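Local coordinates for Ice-binding protein (Flavobacteriaceae bacterium, PDB 5UYT) that probably binds ice crystals and hinders their growth, and is built from two right-handed beta-helical domains of the ice-binding protein family, at residues Leu107-Gly112 with Val135-Gly140; Asn304-Pro309 with Lys323-Ala328. One frame throughout, in Å; residues are numbered along the deposited sequence.

Contact 1. Residues Leu107-Gly112 with Val135-Gly140; sequences LTLDGG and VLLTNG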
loop_
_atom_site.group_PDB
_atom_site.type_symbol
_atom_site.label_atom_id
_atom_site.label_comp_id
_atom_site.label_asym_id
_atom_site.label_seq_id
_atom_site.Cartn_x
_atom_site.Cartn_y
_atom_site.Cartn_z
ATOM N N LEU A 107 0.908 27.347 2.974
ATOM C CA LEU A 107 -0.134 27.576 3.962
ATOM C C LEU A 107 0.114 26.585 5.085
ATOM O O LEU A 107 0.191 25.384 4.823
ATOM C CB LEU A 107 -1.540 27.332 3.379
ATOM C CG LEU A 107 -2.680 27.545 4.389
ATOM C CD1 LEU A 107 -2.757 29.000 4.841
ATOM C CD2 LEU A 107 -4.024 27.095 3.830
ATOM N N THR A 108 0.228 27.062 6.320
ATOM C CA THR A 108 0.468 26.173 7.469
ATOM C C THR A 108 -0.775 26.079 8.348
ATOM O O THR A 108 -1.361 27.096 8.725
ATOM C CB THR A 108 1.712 26.609 8.292
ATOM O OG1 THR A 108 2.859 26.594 7.438
ATOM C CG2 THR A 108 1.968 25.686 9.486
ATOM N N LEU A 109 -1.181 24.849 8.666
ATOM C CA LEU A 109 -2.293 24.630 9.590
ATOM C C LEU A 109 -1.708 24.115 10.903
ATOM O O LEU A 109 -1.096 23.027 10.961
ATOM C CB LEU A 109 -3.331 23.659 8.988
ATOM C CG LEU A 109 -3.755 23.958 7.547
ATOM C CD1 LEU A 109 -4.808 22.972 7.069
ATOM C CD2 LEU A 109 -4.254 25.404 7.383
ATOM N N ASP A 110 -1.897 24.918 11.944
ATOM C CA ASP A 110 -1.221 24.751 13.231
ATOM C C ASP A 110 -2.248 24.271 14.244
ATOM O O ASP A 110 -3.257 24.951 14.522
ATOM C CB ASP A 110 -0.597 26.106 13.604
ATOM C CG ASP A 110 -0.128 26.204 15.058
ATOM O OD1 ASP A 110 -0.177 25.244 15.856
ATOM O OD2 ASP A 110 0.247 27.347 15.423
ATOM N N GLY A 111 -2.008 23.080 14.775
ATOM C CA GLY A 111 -2.988 22.414 15.621
ATOM C C GLY A 111 -3.027 22.925 17.053
ATOM O O GLY A 111 -3.829 22.447 17.854
ATOM N N GLY A 112 -2.153 23.877 17.380
ATOM C CA GLY A 112 -2.105 24.449 18.726
ATOM C C GLY A 112 -1.817 23.440 19.828
ATOM O O GLY A 112 -2.135 23.677 20.999
ATOM N N VAL A 135 0.484 22.948 1.276
ATOM C CA VAL A 135 -0.260 23.007 2.521
ATOM C C VAL A 135 0.456 22.115 3.536
ATOM O O VAL A 135 0.688 20.944 3.270
ATOM C CB VAL A 135 -1.727 22.587 2.309
ATOM C CG1 VAL A 135 -2.487 22.548 3.640
ATOM C CG2 VAL A 135 -2.379 23.592 1.368
ATOM N N LEU A 136 0.834 22.705 4.668
ATOM C CA LEU A 136 1.658 22.028 5.669
ATOM C C LEU A 136 0.880 21.897 6.973
ATOM O O LEU A 136 0.045 22.763 7.299
ATOM C CB LEU A 136 2.945 22.827 5.932
ATOM C CG LEU A 136 3.770 23.292 4.726
ATOM C CD1 LEU A 136 4.896 24.226 5.149
ATOM C CD2 LEU A 136 4.340 22.109 3.954
ATOM N N LEU A 137 1.127 20.796 7.696
ATOM C CA LEU A 137 0.519 20.590 9.003
ATOM C C LEU A 137 1.574 20.669 10.105
ATOM O O LEU A 137 2.692 20.145 9.964
ATOM C CB LEU A 137 -0.214 19.237 9.084
ATOM C CG LEU A 137 -1.204 18.919 7.960
ATOM C CD1 LEU A 137 -1.711 17.481 8.099
ATOM C CD2 LEU A 137 -2.348 19.944 7.896
ATOM N N THR A 138 1.227 21.324 11.210
ATOM C CA THR A 138 2.158 21.377 12.341
ATOM C C THR A 138 1.453 21.277 13.683
ATOM O O THR A 138 0.239 21.522 13.797
ATOM C CB THR A 138 2.975 22.686 12.386
ATOM O OG1 THR A 138 2.082 23.805 12.536
ATOM C CG2 THR A 138 3.768 22.868 11.147
ATOM N N ASN A 139 2.241 20.915 14.697
ATOM C CA ASN A 139 1.848 21.155 16.072
ATOM C C ASN A 139 0.525 20.450 16.363
ATOM O O ASN A 139 -0.395 21.014 16.962
ATOM C CB ASN A 139 1.779 22.683 16.307
ATOM C CG ASN A 139 1.785 23.052 17.776
ATOM O OD1 ASN A 139 2.325 22.320 18.619
ATOM N ND2 ASN A 139 1.190 24.204 18.096
ATOM N N GLY A 140 0.437 19.205 15.911
ATOM C CA GLY A 140 -0.708 18.375 16.220
ATOM C C GLY A 140 -1.788 18.279 15.158
ATOM O O GLY A 140 -2.570 17.322 15.202
#

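Contact 2. Residues Asn304-Pro309 with Lys323-Ala328; sequences NLVLTP and KVTLDA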
loop_
_atom_site.group_PDB
_atom_site.type_symbol
_atom_site.label_atom_id
_atom_site.label_comp_id
_atom_site.label_asym_id
_atom_site.label_seq_id
_atom_site.Cartn_x
_atom_site.Cartn_y
_atom_site.Cartn_z
ATOM N N ASN A 304 7.483 1.776 -6.988
ATOM C CA ASN A 304 7.209 2.576 -5.798
ATOM C C ASN A 304 5.761 2.467 -5.290
ATOM O O ASN A 304 5.255 3.372 -4.603
ATOM C CB ASN A 304 7.673 4.034 -6.024
ATOM C CG ASN A 304 9.045 4.094 -6.671
ATOM O OD1 ASN A 304 9.218 4.641 -7.762
ATOM N ND2 ASN A 304 10.005 3.496 -6.036
ATOM N N LEU A 305 5.114 1.342 -5.590
ATOM C CA LEU A 305 3.817 1.016 -5.031
ATOM C C LEU A 305 3.988 0.907 -3.519
ATOM O O LEU A 305 5.011 0.379 -3.034
ATOM C CB LEU A 305 3.360 -0.362 -5.557
ATOM C CG LEU A 305 2.004 -0.981 -5.197
ATOM C CD1 LEU A 305 0.828 -0.105 -5.643
ATOM C CD2 LEU A 305 1.926 -2.379 -5.844
ATOM N N VAL A 306 2.998 1.401 -2.784
ATOM C CA VAL A 306 2.958 1.229 -1.335
ATOM C C VAL A 306 1.690 0.443 -1.009
ATOM O O VAL A 306 0.585 0.792 -1.495
ATOM C CB VAL A 306 2.924 2.602 -0.610
ATOM C CG1 VAL A 306 2.909 2.433 0.912
ATOM C CG2 VAL A 306 4.117 3.454 -1.028
ATOM N N LEU A 307 1.847 -0.581 -0.163
ATOM C CA LEU A 307 0.749 -1.416 0.301
ATOM C C LEU A 307 0.568 -1.266 1.824
ATOM O O LEU A 307 1.460 -0.761 2.524
ATOM C CB LEU A 307 1.002 -2.885 -0.086
ATOM C CG LEU A 307 1.167 -3.154 -1.605
ATOM C CD1 LEU A 307 1.396 -4.663 -1.855
ATOM C CD2 LEU A 307 -0.031 -2.636 -2.419
ATOM N N THR A 308 -0.616 -1.676 2.302
ATOM C CA THR A 308 -1.014 -1.591 3.712
ATOM C C THR A 308 -1.492 -2.982 4.175
ATOM O O THR A 308 -1.601 -3.913 3.347
ATOM C CB THR A 308 -2.110 -0.513 3.900
ATOM O OG1 THR A 308 -3.138 -0.680 2.910
ATOM C CG2 THR A 308 -1.499 0.889 3.800
ATOM N N PRO A 309 -1.740 -3.161 5.496
ATOM C CA PRO A 309 -1.991 -4.521 5.965
ATOM C C PRO A 309 -3.323 -5.091 5.436
ATOM O O PRO A 309 -4.409 -4.600 5.799
ATOM C CB PRO A 309 -2.037 -4.372 7.503
ATOM C CG PRO A 309 -1.190 -3.171 7.757
ATOM C CD PRO A 309 -1.549 -2.235 6.628
ATOM N N LYS A 323 10.917 -0.998 -6.566
ATOM C CA LYS A 323 10.542 -1.099 -5.167
ATOM C C LYS A 323 9.050 -1.253 -4.924
ATOM O O LYS A 323 8.236 -0.549 -5.552
ATOM C CB LYS A 323 10.991 0.185 -4.454
ATOM C CG LYS A 323 10.644 0.193 -2.948
ATOM C CD LYS A 323 11.263 1.328 -2.145
ATOM C CE LYS A 323 10.847 2.694 -2.637
ATOM N NZ LYS A 323 11.366 3.780 -1.731
ATOM N N VAL A 324 8.717 -2.141 -3.986
ATOM C CA VAL A 324 7.402 -2.142 -3.335
ATOM C C VAL A 324 7.636 -1.913 -1.835
ATOM O O VAL A 324 8.558 -2.488 -1.264
ATOM C CB VAL A 324 6.607 -3.449 -3.629
ATOM C CG1 VAL A 324 7.323 -4.692 -3.088
ATOM C CG2 VAL A 324 5.167 -3.353 -3.109
ATOM N N THR A 325 6.780 -1.087 -1.216
ATOM C CA THR A 325 6.879 -0.791 0.204
ATOM C C THR A 325 5.649 -1.289 0.936
ATOM O O THR A 325 4.505 -1.188 0.409
ATOM C CB THR A 325 7.020 0.723 0.408
ATOM O OG1 THR A 325 8.220 1.189 -0.226
ATOM C CG2 THR A 325 7.032 1.084 1.918
ATOM N N LEU A 326 5.892 -1.878 2.111
ATOM C CA LEU A 326 4.828 -2.375 2.986
ATOM C C LEU A 326 4.749 -1.477 4.213
ATOM O O LEU A 326 5.706 -1.349 4.958
ATOM C CB LEU A 326 5.086 -3.859 3.344
ATOM C CG LEU A 326 5.319 -4.708 2.070
ATOM C CD1 LEU A 326 5.685 -6.122 2.535
ATOM C CD2 LEU A 326 4.062 -4.740 1.163
ATOM N N ASP A 327 3.578 -0.853 4.410
ATOM C CA ASP A 327 3.408 0.221 5.382
ATOM C C ASP A 327 2.443 -0.304 6.434
ATOM O O ASP A 327 1.240 -0.477 6.159
ATOM C CB ASP A 327 2.801 1.435 4.637
ATOM C CG ASP A 327 2.440 2.601 5.541
ATOM O OD1 ASP A 327 2.637 2.533 6.771
ATOM O OD2 ASP A 327 1.912 3.620 4.977
ATOM N N ALA A 328 2.950 -0.547 7.642
ATOM C CA ALA A 328 2.120 -1.049 8.739
ATOM C C ALA A 328 1.318 0.023 9.466
ATOM O O ALA A 328 0.553 -0.300 10.359
ATOM C CB ALA A 328 2.970 -1.858 9.736
HETATM O O HOH W 1 7.340 2.073 -2.590
#

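Contact 1. Residues Leu107-Gly112 with Val135-Gly140
Residues 107-110 and 135-138 run parallel and in register, Leu107 beside Val135 through Asp110 beside Thr138, their axes 4.6 Å apart at closest and inclined by 24°. Four backbone hydrogen bonds alternate between the strands: Leu136 N to Leu107 O, Leu109 N to Leu136 O, Thr138 N to Leu109 O and Gly111 N to Thr138 O. The CA hydrogens of Val135, Thr108 and Leu137 lean on three of the same carbonyls. Leu107, Leu109, Val135 and Leu137 share the inner face, where Leu109 does most of the touching: its CD1 lies 4.0 Å from Leu137 CD2 and 4.2 Å from Val135 CG1. With Leu109 CG opposite its own carbonyl carbon (chi1 -48°), the side chain reaches on to Phe119, Phe121 and Val146. These strands are neighbouring rungs of a right-handed beta-helix, in the three-stranded parallel sheet 88-90, 106-110 and 134-138, with Leu107, Leu109, Leu137 and Val135 turned to its core. On the other face Thr108, Leu136, Asp110 and Thr138 line up. The methyl CG2 of Thr108 sits 3.6 Å from Thr138 OG1, the two side chains set roughly perpendicular. Where the strands end, the side chains of Asp110 and Asn139 run alongside each other. Asp110 OD1 accepts from Asn139 ND2 at 2.8 Å, approached on the syn side, while the carboxylate and amide planes are turned 44° apart. The same oxygen takes Gly112 N, also at 2.8 Å but from above the carboxylate plane, closing an Asx turn. Two donors therefore hold OD1, tying the turn after one rung to the side chain of the next. Gly111 packs against the Asn139 carbonyl, its CA 3.2 Å from Asn139 O.

Contact 2. Residues Asn304-Pro309 with Lys323-Ala328
Leu305 O is gripped by two donors, Thr325 N at 2.9 Å along a nearly straight line and a water that donates a hydrogen bond to it, also at 2.9 Å. That water is 2.7 Å from Thr325 OG1, bridging the carbonyl of one strand to the hydroxyl of the next. The strands, 305-307 and 323-327, are parallel neighbours in the beta-helix of the second ice-binding-like range, with 351-355 following on the far side of 323-327. Beyond Leu305, the ladder continues with Leu307 N to Thr325 O and Asp327 N to Leu307 O. At its start, Asn304 N meets Lys323 O through a more bent bond, 135° at the hydrogen. There the amide of Asn304 lies across the lysine chain, ND2 3.6 Å from Lys323 CE; the bend at chi3 (60°) of Lys323 turns CE back to this spot. Leu305, Leu307, Val324 and Leu326 occupy the inner face. Leu307 and Leu326 extend in the same direction as neighbours, with Leu307 CB 3.8 Å from Leu326 CD2, and the CD1 branch of Leu307 also reaches Val324 CG2. On the other face Val306 CG1, anti to its backbone N, approaches Asp327 CB obliquely, two residues beyond its strand partner Thr325. The carboxylate of Asp327 is held elsewhere: OD1 takes Gln329 N and Asn356 ND2, linking the turn to the next coil. Thr308 OG1 is hydrogen-bonded to Asp47, which belongs to the first ice-binding-like range, so this end of the solenoid meets the other domain. Pro309, which has no amide hydrogen to continue the ladder, sets its ring carbon CD 3.3 Å from Asp327 O.

Contact 1 comes first along the chain and is complete before contact 2 begins; each lies in a separate ice-binding-like range. Their centres are 26 Å apart and their nearest atoms about 15 Å, with no touch between them. Both pair adjacent parallel strands inclined by the same 24°, and each belongs to its own three-stranded sheet: 107-112 is central and 135-140 at the edge in one, whereas 304-309 is at the edge and 323-328 central in the other. Contact 1 lies about 25 Å from the centre of the chain, but contact 2 only 4 Å, near the junction of the two domains. The same rung-to-rung pairing thus builds both solenoids of this multi-domain antifreeze protein.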